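Local structure of transcription regulator WhiB1 (Mycobacterium tuberculosis H37Rv, 6ONO) at residues Cys40-Thr43 against Thr44-Leu47; Leu47-Ala50 against Leu51-Gln55; Gly61-Glu65 against Asp66-Ala70. The protein represses transcription in vitro, probably in response to redox state, and carries an oxygen-stable [4Fe-4S] cluster that reacts readily with nitric oxide. All blocks are in the same frame, centred on the assembly; numbering follows the deposited sequence.

Interaction 1: Cys40-Thr43 against Thr44-Leu47. With SF4 (iron/sulfur cluster), chain E.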
ATOM      1  N   CYS A  40       1.071  -5.922 -18.665  1.00 34.25           N
ATOM      2  CA  CYS A  40       0.191  -4.798 -18.411  1.00 34.44           C
ATOM      3  C   CYS A  40       0.414  -3.714 -19.450  1.00 36.77           C
ATOM      4  O   CYS A  40       1.569  -3.364 -19.729  1.00 38.66           O
ATOM      5  CB  CYS A  40       0.441  -4.234 -17.011  1.00 29.82           C
ATOM      6  SG  CYS A  40      -0.675  -2.877 -16.531  1.00 34.90           S
ATOM      7  N   PRO A  41      -0.650  -3.152 -20.039  1.00 41.21           N
ATOM      8  CA  PRO A  41      -0.452  -2.127 -21.075  1.00 40.09           C
ATOM      9  C   PRO A  41      -0.089  -0.755 -20.532  1.00 43.15           C
ATOM     10  O   PRO A  41       0.397   0.079 -21.308  1.00 43.28           O
ATOM     11  CB  PRO A  41      -1.803  -2.096 -21.798  1.00 44.17           C
ATOM     12  CG  PRO A  41      -2.777  -2.496 -20.755  1.00 44.91           C
ATOM     13  CD  PRO A  41      -2.072  -3.501 -19.875  1.00 39.17           C
ATOM     14  N   VAL A  42      -0.272  -0.496 -19.234  1.00 33.94           N
ATOM     15  CA  VAL A  42      -0.051   0.844 -18.694  1.00 33.57           C
ATOM     16  C   VAL A  42       1.102   0.853 -17.695  1.00 30.02           C
ATOM     17  O   VAL A  42       1.107   1.635 -16.737  1.00 28.84           O
ATOM     18  CB  VAL A  42      -1.342   1.400 -18.065  1.00 34.47           C
ATOM     19  CG1 VAL A  42      -2.358   1.726 -19.158  1.00 39.00           C
ATOM     20  CG2 VAL A  42      -1.939   0.410 -17.067  1.00 32.28           C
ATOM     21  N   THR A  43       2.112   0.017 -17.947  1.00 36.27           N
ATOM     22  CA  THR A  43       3.217  -0.118 -17.007  1.00 30.81           C
ATOM     23  C   THR A  43       3.987   1.183 -16.851  1.00 37.54           C
ATOM     24  O   THR A  43       4.329   1.573 -15.729  1.00 29.76           O
ATOM     25  CB  THR A  43       4.157  -1.229 -17.453  1.00 37.46           C
ATOM     26  OG1 THR A  43       3.402  -2.421 -17.698  1.00 39.44           O
ATOM     27  CG2 THR A  43       5.157  -1.505 -16.364  1.00 29.60           C
ATOM     28  N   THR A  44       4.285   1.868 -17.959  1.00 29.83           N
ATOM     29  CA  THR A  44       5.014   3.125 -17.838  1.00 33.92           C
ATOM     30  C   THR A  44       4.173   4.165 -17.106  1.00 30.96           C
ATOM     31  O   THR A  44       4.694   4.935 -16.294  1.00 30.98           O
ATOM     32  CB  THR A  44       5.470   3.635 -19.215  1.00 34.12           C
ATOM     33  OG1 THR A  44       4.358   3.694 -20.113  1.00 41.32           O
ATOM     34  CG2 THR A  44       6.495   2.707 -19.793  1.00 34.16           C
ATOM     35  N   GLU A  45       2.867   4.200 -17.377  1.00 36.28           N
ATOM     36  CA  GLU A  45       1.990   5.129 -16.669  1.00 36.73           C
ATOM     37  C   GLU A  45       1.916   4.794 -15.185  1.00 36.62           C
ATOM     38  O   GLU A  45       1.965   5.691 -14.332  1.00 36.94           O
ATOM     39  CB  GLU A  45       0.588   5.099 -17.275  1.00 39.37           C
ATOM     40  CG  GLU A  45       0.458   5.642 -18.692  1.00 48.19           C
ATOM     41  CD  GLU A  45       1.036   4.715 -19.742  1.00 48.98           C
ATOM     42  OE1 GLU A  45       1.410   3.574 -19.398  1.00 45.15           O
ATOM     43  OE2 GLU A  45       1.091   5.121 -20.922  1.00 54.95           O
ATOM     44  N   CYS A  46       1.791   3.508 -14.855  1.00 28.59           N
ATOM     45  CA  CYS A  46       1.764   3.103 -13.452  1.00 24.94           C
ATOM     46  C   CYS A  46       3.053   3.502 -12.741  1.00 23.53           C
ATOM     47  O   CYS A  46       3.020   4.096 -11.657  1.00 22.66           O
ATOM     48  CB  CYS A  46       1.536   1.596 -13.346  1.00 23.81           C
ATOM     49  SG  CYS A  46       1.385   1.006 -11.656  1.00 21.70           S
ATOM     50  N   LEU A  47       4.206   3.157 -13.329  1.00 23.83           N
ATOM     51  CA  LEU A  47       5.478   3.505 -12.708  1.00 21.98           C
ATOM     52  C   LEU A  47       5.613   5.009 -12.554  1.00 23.71           C
ATOM     53  O   LEU A  47       6.048   5.494 -11.506  1.00 23.20           O
ATOM     54  CB  LEU A  47       6.652   2.961 -13.533  1.00 22.21           C
ATOM     55  CG  LEU A  47       8.022   3.368 -12.974  1.00 22.12           C
ATOM     56  CD1 LEU A  47       8.246   2.800 -11.574  1.00 20.11           C
ATOM     57  CD2 LEU A  47       9.126   2.919 -13.912  1.00 23.03           C
TER
HETATM   58 FE1  SF4 E 101      -0.952  -3.077 -11.894  1.00 25.40          FE
HETATM   59 FE2  SF4 E 101       1.650  -3.623 -12.468  1.00 21.46          FE
HETATM   60 FE3  SF4 E 101       0.785  -1.022 -12.394  1.00 23.82          FE
HETATM   61 FE4  SF4 E 101      -0.033  -2.659 -14.409  1.00 27.11          FE
HETATM   62  S1  SF4 E 101       2.091  -2.001 -13.988  1.00 26.48           S
HETATM   63  S2  SF4 E 101      -1.324  -1.244 -13.205  1.00 25.45           S
HETATM   64  S3  SF4 E 101      -0.163  -4.660 -13.318  1.00 25.14           S
HETATM   65  S4  SF4 E 101       0.847  -2.482 -10.638  1.00 22.92           S

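Interaction 2: Leu47-Ala50 against Leu51-Gln55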
ATOM      1  N   LEU A  47       4.206   3.157 -13.329  1.00 23.83           N
ATOM      2  CA  LEU A  47       5.478   3.505 -12.708  1.00 21.98           C
ATOM      3  C   LEU A  47       5.613   5.009 -12.554  1.00 23.71           C
ATOM      4  O   LEU A  47       6.048   5.494 -11.506  1.00 23.20           O
ATOM      5  CB  LEU A  47       6.652   2.961 -13.533  1.00 22.21           C
ATOM      6  CG  LEU A  47       8.022   3.368 -12.974  1.00 22.12           C
ATOM      7  CD1 LEU A  47       8.246   2.800 -11.574  1.00 20.11           C
ATOM      8  CD2 LEU A  47       9.126   2.919 -13.912  1.00 23.03           C
ATOM      9  N   SER A  48       5.277   5.762 -13.605  1.00 27.45           N
ATOM     10  CA  SER A  48       5.366   7.215 -13.539  0.65 29.54           C
ATOM     11  C   SER A  48       4.538   7.758 -12.379  1.00 31.49           C
ATOM     12  O   SER A  48       5.018   8.584 -11.597  1.00 30.44           O
ATOM     13  CB  SER A  48       4.904   7.829 -14.863  0.65 34.91           C
ATOM     14  OG  SER A  48       5.457   7.137 -15.971  0.65 36.41           O
ATOM     15  N   TRP A  49       3.293   7.301 -12.254  1.00 31.23           N
ATOM     16  CA  TRP A  49       2.449   7.798 -11.171  1.00 30.41           C
ATOM     17  C   TRP A  49       3.004   7.410  -9.804  1.00 29.35           C
ATOM     18  O   TRP A  49       3.016   8.232  -8.878  1.00 27.20           O
ATOM     19  CB  TRP A  49       1.031   7.274 -11.335  1.00 33.26           C
ATOM     20  CG  TRP A  49       0.059   7.962 -10.457  1.00 32.66           C
ATOM     21  CD1 TRP A  49      -0.643   9.098 -10.738  1.00 37.06           C
ATOM     22  CD2 TRP A  49      -0.329   7.565  -9.141  1.00 30.46           C
ATOM     23  NE1 TRP A  49      -1.446   9.432  -9.678  1.00 33.88           N
ATOM     24  CE2 TRP A  49      -1.276   8.502  -8.686  1.00 32.93           C
ATOM     25  CE3 TRP A  49       0.027   6.498  -8.304  1.00 25.87           C
ATOM     26  CZ2 TRP A  49      -1.871   8.412  -7.428  1.00 32.29           C
ATOM     27  CZ3 TRP A  49      -0.569   6.412  -7.061  1.00 25.68           C
ATOM     28  CH2 TRP A  49      -1.499   7.361  -6.633  1.00 29.60           C
ATOM     29  N   ALA A  50       3.485   6.169  -9.663  1.00 25.34           N
ATOM     30  CA  ALA A  50       4.055   5.743  -8.388  1.00 25.95           C
ATOM     31  C   ALA A  50       5.254   6.597  -8.005  1.00 26.71           C
ATOM     32  O   ALA A  50       5.384   7.006  -6.844  1.00 26.05           O
ATOM     33  CB  ALA A  50       4.452   4.267  -8.448  1.00 22.75           C
ATOM     34  N   LEU A  51       6.146   6.871  -8.968  1.00 23.93           N
ATOM     35  CA  LEU A  51       7.312   7.707  -8.689  1.00 25.24           C
ATOM     36  C   LEU A  51       6.898   9.140  -8.388  1.00 28.68           C
ATOM     37  O   LEU A  51       7.384   9.740  -7.422  1.00 28.34           O
ATOM     38  CB  LEU A  51       8.291   7.679  -9.860  1.00 26.14           C
ATOM     39  CG  LEU A  51       8.976   6.343 -10.173  1.00 24.64           C
ATOM     40  CD1 LEU A  51       9.811   6.480 -11.417  1.00 26.08           C
ATOM     41  CD2 LEU A  51       9.823   5.844  -9.006  1.00 23.53           C
ATOM     42  N   ASN A  52       5.983   9.703  -9.183  1.00 34.18           N
ATOM     43  CA  ASN A  52       5.656  11.111  -9.009  1.00 37.09           C
ATOM     44  C   ASN A  52       4.903  11.354  -7.712  1.00 40.34           C
ATOM     45  O   ASN A  52       5.053  12.422  -7.107  1.00 41.88           O
ATOM     46  CB  ASN A  52       4.851  11.639 -10.199  1.00 43.21           C
ATOM     47  CG  ASN A  52       5.707  11.849 -11.443  1.00 51.74           C
ATOM     48  OD1 ASN A  52       6.912  12.102 -11.350  1.00 48.39           O
ATOM     49  ND2 ASN A  52       5.081  11.766 -12.616  1.00 53.83           N
ATOM     50  N   THR A  53       4.113  10.385  -7.250  1.00 34.77           N
ATOM     51  CA  THR A  53       3.403  10.567  -5.991  1.00 34.38           C
ATOM     52  C   THR A  53       4.144   9.984  -4.790  1.00 30.16           C
ATOM     53  O   THR A  53       3.708  10.199  -3.657  1.00 31.71           O
ATOM     54  CB  THR A  53       1.995   9.945  -6.073  1.00 31.82           C
ATOM     55  OG1 THR A  53       2.115   8.533  -6.274  1.00 32.30           O
ATOM     56  CG2 THR A  53       1.201  10.548  -7.226  1.00 34.24           C
ATOM     57  N   GLY A  54       5.263   9.302  -4.992  1.00 37.19           N
ATOM     58  CA  GLY A  54       6.044   8.852  -3.856  1.00 39.26           C
ATOM     59  C   GLY A  54       5.468   7.645  -3.148  1.00 37.10           C
ATOM     60  O   GLY A  54       5.477   7.591  -1.911  1.00 37.03           O
ATOM     61  N   GLN A  55       4.920   6.696  -3.894  1.00 28.40           N
ATOM     62  CA  GLN A  55       4.408   5.462  -3.304  1.00 28.42           C
ATOM     63  C   GLN A  55       5.584   4.608  -2.847  1.00 25.57           C
ATOM     64  O   GLN A  55       6.302   4.033  -3.670  1.00 28.98           O
ATOM     65  CB  GLN A  55       3.540   4.723  -4.315  1.00 23.22           C
ATOM     66  CG  GLN A  55       2.364   5.549  -4.844  1.00 29.29           C
ATOM     67  CD  GLN A  55       1.449   6.092  -3.753  1.00 29.46           C
ATOM     68  OE1 GLN A  55       1.204   5.431  -2.740  1.00 31.77           O
ATOM     69  NE2 GLN A  55       0.923   7.297  -3.964  1.00 29.97           N
TER
HETATM   70  O   HOH W   1       7.820   5.165  -5.901  1.00 17.06           O

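Interaction 3: Gly61-Glu65 against Asp66-Ala70. With SF4 (iron/sulfur cluster), chain E.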
ATOM      1  N   GLY A  61       4.349  -0.644 -11.505  1.00 19.42           N
ATOM      2  CA  GLY A  61       4.971  -0.434 -12.800  1.00 20.20           C
ATOM      3  C   GLY A  61       6.138  -1.355 -13.102  1.00 21.39           C
ATOM      4  O   GLY A  61       7.089  -0.958 -13.780  1.00 21.24           O
ATOM      5  N   GLY A  62       6.078  -2.585 -12.602  1.00 16.88           N
ATOM      6  CA  GLY A  62       7.150  -3.539 -12.817  1.00 16.78           C
ATOM      7  C   GLY A  62       8.393  -3.329 -11.983  1.00 16.30           C
ATOM      8  O   GLY A  62       9.413  -3.957 -12.280  1.00 16.80           O
HETATM    9  N   MSE A  63       8.351  -2.458 -10.969  1.00 17.21           N
HETATM   10  CA  MSE A  63       9.485  -2.239 -10.058  1.00 18.67           C
HETATM   11  C   MSE A  63       9.087  -2.509  -8.597  1.00 18.70           C
HETATM   12  O   MSE A  63       7.989  -2.136  -8.173  1.00 16.85           O
HETATM   13  CB  MSE A  63      10.021  -0.799 -10.153  1.00 18.28           C
HETATM   14  CG  MSE A  63      10.454  -0.324 -11.529  1.00 24.01           C
HETATM   15 SE   MSE A  63      11.730   1.147 -11.328  0.54 22.71          SE
HETATM   16  CE  MSE A  63      13.301   0.129 -10.852  1.00 30.67           C
ATOM     17  N   SER A  64       9.993  -3.111  -7.828  1.00 15.94           N
ATOM     18  CA  SER A  64       9.773  -3.322  -6.409  1.00 15.88           C
ATOM     19  C   SER A  64      10.017  -2.027  -5.647  1.00 16.44           C
ATOM     20  O   SER A  64      10.559  -1.053  -6.180  1.00 17.13           O
ATOM     21  CB  SER A  64      10.692  -4.418  -5.863  1.00 16.52           C
ATOM     22  OG  SER A  64      12.018  -3.945  -5.760  1.00 18.19           O
ATOM     23  N   GLU A  65       9.609  -2.015  -4.381  1.00 17.63           N
ATOM     24  CA  GLU A  65       9.750  -0.785  -3.617  1.00 22.39           C
ATOM     25  C   GLU A  65      11.220  -0.445  -3.389  1.00 27.41           C
ATOM     26  O   GLU A  65      11.599   0.729  -3.454  1.00 23.97           O
ATOM     27  CB  GLU A  65       9.001  -0.879  -2.286  1.00 24.00           C
ATOM     28  CG  GLU A  65       9.714  -1.621  -1.191  1.00 23.06           C
ATOM     29  CD  GLU A  65       8.953  -1.614   0.107  1.00 43.00           C
ATOM     30  OE1 GLU A  65       7.930  -2.323   0.189  1.00 25.10           O
ATOM     31  OE2 GLU A  65       9.377  -0.893   1.040  1.00 28.11           O
ATOM     32  N   ASP A  66      12.077  -1.449  -3.159  1.00 21.33           N
ATOM     33  CA  ASP A  66      13.500  -1.148  -2.987  1.00 27.05           C
ATOM     34  C   ASP A  66      14.107  -0.579  -4.268  1.00 23.38           C
ATOM     35  O   ASP A  66      14.946   0.327  -4.219  1.00 26.43           O
ATOM     36  CB  ASP A  66      14.270  -2.388  -2.526  1.00 29.45           C
ATOM     37  CG  ASP A  66      14.006  -2.733  -1.060  1.00 34.68           C
ATOM     38  OD1 ASP A  66      13.632  -1.823  -0.289  1.00 55.70           O
ATOM     39  OD2 ASP A  66      14.200  -3.904  -0.671  1.00 41.10           O
ATOM     40  N   GLU A  67      13.680  -1.081  -5.426  1.00 25.80           N
ATOM     41  CA  GLU A  67      14.183  -0.561  -6.691  1.00 24.70           C
ATOM     42  C   GLU A  67      13.762   0.893  -6.901  1.00 24.21           C
ATOM     43  O   GLU A  67      14.582   1.752  -7.270  1.00 27.24           O
ATOM     44  CB  GLU A  67      13.685  -1.450  -7.839  1.00 22.72           C
ATOM     45  CG  GLU A  67      14.366  -2.815  -7.896  1.00 24.91           C
ATOM     46  CD  GLU A  67      13.701  -3.804  -8.855  1.00 28.90           C
ATOM     47  OE1 GLU A  67      12.510  -3.652  -9.201  1.00 22.98           O
ATOM     48  OE2 GLU A  67      14.387  -4.750  -9.286  1.00 29.19           O
ATOM     49  N   ARG A  68      12.482   1.200  -6.662  1.00 19.59           N
ATOM     50  CA  ARG A  68      12.052   2.587  -6.811  1.00 20.30           C
ATOM     51  C   ARG A  68      12.762   3.479  -5.806  1.00 22.10           C
ATOM     52  O   ARG A  68      13.127   4.616  -6.120  1.00 23.76           O
ATOM     53  CB  ARG A  68      10.526   2.693  -6.656  1.00 19.00           C
ATOM     54  CG  ARG A  68       9.758   1.879  -7.708  1.00 17.78           C
ATOM     55  CD  ARG A  68       8.307   2.329  -7.825  1.00 17.46           C
ATOM     56  NE  ARG A  68       7.664   2.389  -6.512  1.00 17.10           N
ATOM     57  CZ  ARG A  68       7.220   1.332  -5.841  1.00 16.09           C
ATOM     58  NH1 ARG A  68       7.348   0.129  -6.362  1.00 15.25           N
ATOM     59  NH2 ARG A  68       6.652   1.492  -4.639  1.00 16.28           N
ATOM     60  N   ARG A  69      12.969   2.980  -4.585  1.00 24.60           N
ATOM     61  CA  ARG A  69      13.638   3.780  -3.563  1.00 26.73           C
ATOM     62  C   ARG A  69      15.074   4.088  -3.952  1.00 30.60           C
ATOM     63  O   ARG A  69      15.553   5.217  -3.773  1.00 30.88           O
ATOM     64  CB  ARG A  69      13.598   3.048  -2.226  1.00 30.75           C
ATOM     65  CG  ARG A  69      14.284   3.790  -1.115  1.00 37.60           C
ATOM     66  CD  ARG A  69      13.977   3.161   0.231  1.00 49.01           C
ATOM     67  NE  ARG A  69      12.541   3.087   0.499  1.00 41.85           N
ATOM     68  CZ  ARG A  69      11.854   1.951   0.567  1.00 38.31           C
ATOM     69  NH1 ARG A  69      12.474   0.791   0.389  1.00 44.07           N
ATOM     70  NH2 ARG A  69      10.554   1.972   0.823  1.00 32.36           N
ATOM     71  N   ALA A  70      15.778   3.102  -4.504  1.00 32.87           N
ATOM     72  CA  ALA A  70      17.134   3.371  -4.951  1.00 40.53           C
ATOM     73  C   ALA A  70      17.138   4.381  -6.084  1.00 34.08           C
ATOM     74  O   ALA A  70      18.112   5.123  -6.249  1.00 36.20           O
ATOM     75  CB  ALA A  70      17.817   2.073  -5.382  1.00 31.78           C
TER
HETATM   76 FE1  SF4 E 101      -0.952  -3.077 -11.894  1.00 25.40          FE
HETATM   77 FE2  SF4 E 101       1.650  -3.623 -12.468  1.00 21.46          FE
HETATM   78 FE3  SF4 E 101       0.785  -1.022 -12.394  1.00 23.82          FE
HETATM   79 FE4  SF4 E 101      -0.033  -2.659 -14.409  1.00 27.11          FE
HETATM   80  S1  SF4 E 101       2.091  -2.001 -13.988  1.00 26.48           S
HETATM   81  S2  SF4 E 101      -1.324  -1.244 -13.205  1.00 25.45           S
HETATM   82  S3  SF4 E 101      -0.163  -4.660 -13.318  1.00 25.14           S
HETATM   83  S4  SF4 E 101       0.847  -2.482 -10.638  1.00 22.92           S
HETATM   84  O   HOH W   2      11.470  -4.207  -2.340  1.00 23.45           O

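Interaction 1: Cys40-Thr43 against Thr44-Leu47
Val42 and Thr43 start helix 43-53 by offering their carbonyls to the next turn: Cys46 N donates to Val42 O (2.7 Å) and Leu47 N to Thr43 O (2.9 Å). Val42 is the N-cap residue. The chain before it is non-helical and runs back to Cys40.

Both cysteines turn the sulfur anti to their own backbone N (Cys40 chi1 -177°, Cys46 chi1 -176°). This torsion carries each sulfur toward the cluster. Because one cysteine is in the loop and the other in the first helical turn, they bind different irons. Cys40 SG binds the iron FE4 and Cys46 SG binds the iron FE3, each at 2.2 Å. Between them in sequence, Thr43 brings its CA to 3.7 Å from the cluster sulfide S1. Its hydroxyl OG1 is within hydrogen-bonding reach of the carbonyls of Cys40 and Cys37, with one proton for the two. Val42 N makes a weak bond back to Cys40 SG at 3.6 Å.

Glu45 takes the other side of the turn. Its chain bends at chi2 (73°), which folds the carboxylate back over the helix start. There OE1 lies 3.2 Å from Val42 CA. The hydroxyl Thr44 OG1 donates to Glu45 OE1 (3.0 Å) from above the carboxylate plane. Trp3 touches Val42, Glu45 and Cys46, and an apolar side chain of a neighbouring protein chain also packs on Cys46.

The spacing Cys37-x2-Cys40-x5-Cys46, completed by the more distant Cys9, is the [4Fe-4S] ligand pattern of the WhiB family.

Interaction 2: Leu47-Ala50 against Leu51-Gln55
Trp49 and Thr53, one helical turn apart, make the tight side of this contact. Thr53 CG2 lies over one face of the indole, 3.8 Å from the centroid of the five-membered ring of Trp49, in a CH-pi contact. The Thr53 hydroxyl sits between its own backbone N and carbonyl carbon (chi1 63°). From there OG1 donates to Trp49 O at 2.8 Å. Thr53 N reaches the same oxygen at 2.9 Å from the opposite face of the carbonyl plane, so two bonds grip Trp49 O. Gln55 folds back beside them. Its NE2 donates to Thr53 OG1 (2.9 Å), with the acceptor in the amide plane. The amide is almost parallel to the indole, 9° apart, and NE2 comes within 3.5 Å of Trp49 CZ3. Thr53 OG1 is thus donor to Trp49 and acceptor from Gln55.

Here helix 43-53 ends in a Schellman motif. Gly54 is the C-prime residue and takes a positive phi of 77°, which suits glycine. Gln55 N closes the turn on Ala50 O at 3.0 Å. Water 1 bridges Gln55 O and, weakly, Ala50 O.

A second packed patch faces helix 65-71. Leu47 CD1 meets Leu51 CG at 3.9 Å. Arg68 touches both leucines, and Leu71 packs on Leu51. The loose, solvent side is that of Ser48 and Asn52. Asn52 is exposed, and its side-chain amide lies near Ser48 O without a bond to it; the backbone Asn52 N donates to that oxygen instead. On the packed side, Arg4 makes a cation-pi contact with Trp49, and Gln55 OE1 bonds to a polar side chain of a neighbouring protein chain.

Interaction 3: Gly61-Glu65 against Asp66-Ala70
Ser64 and Glu67 are brought together by their first torsions: Ser64 OG lies between its own backbone N and carbonyl carbon (chi1 74°), and Glu67 CG stands beside its backbone N (chi1 -72°). Each side chain then meets the other's backbone. Ser64 N donates to Glu67 OE1 at 2.9 Å, on the anti side but tilted out of the carboxylate plane. Glu67 N gives a weak bond to Ser64 OG at 3.3 Å. This is a capping box, and Ser64 is the N-cap of helix 65-71.

The residue before the cap, Met63, is a selenomethionine. Its methyl CE touches Glu67 CB at 3.4 Å, and its CB lies 3.6 Å from Arg68 CG.

A salt-bridge network covers the outer side. Arg69 NH2 donates to Glu65 OE2 (3.1 Å), and Arg69 NH1 pairs with Asp66 OD1 (2.9 Å). Both oxygens lie at the edge of the guanidinium, in its plane. The Glu65 carboxylate itself is turned 62° from that plane. The Arg69 cation probably offsets the two neighbouring acidic charges.

Gly61 and Gly62, both with positive phi, end the Gly-Val-Trp-Gly-Gly turn typical of the WhiB family. Gly61 CA lies 3.5 Å from the cluster sulfide S1. The Arg68 guanidinium reaches the loop carbonyls after helix 43-53, chiefly that of Gln55, and with Met63 it packs on that helix. Glu67 also forms a salt bridge with Lys34 on helix 27-38.

How the interactions relate
Interactions 1 and 2 are the start and end of helix 43-53 and share Leu47; their centres lie 11 Å apart. Interaction 3 opens helix 65-71 and touches both. Near the [4Fe-4S] cluster, Gly61 packs against interaction 1: Gly61 O is 3.3 Å from Thr43 CG2, and Gly61 N is 3.4 Å from Cys46 SG. Gly61 and the first turn of helix 43-53 therefore line the same pocket. Farther from the cluster, Leu47 CD1 lies 3.8 Å from both Met63 CG and Arg68 CD. A hydrogen bond of 2.7 Å from Arg68 NH2 to Gln55 O ties interaction 3 to the chain just after helix 43-53.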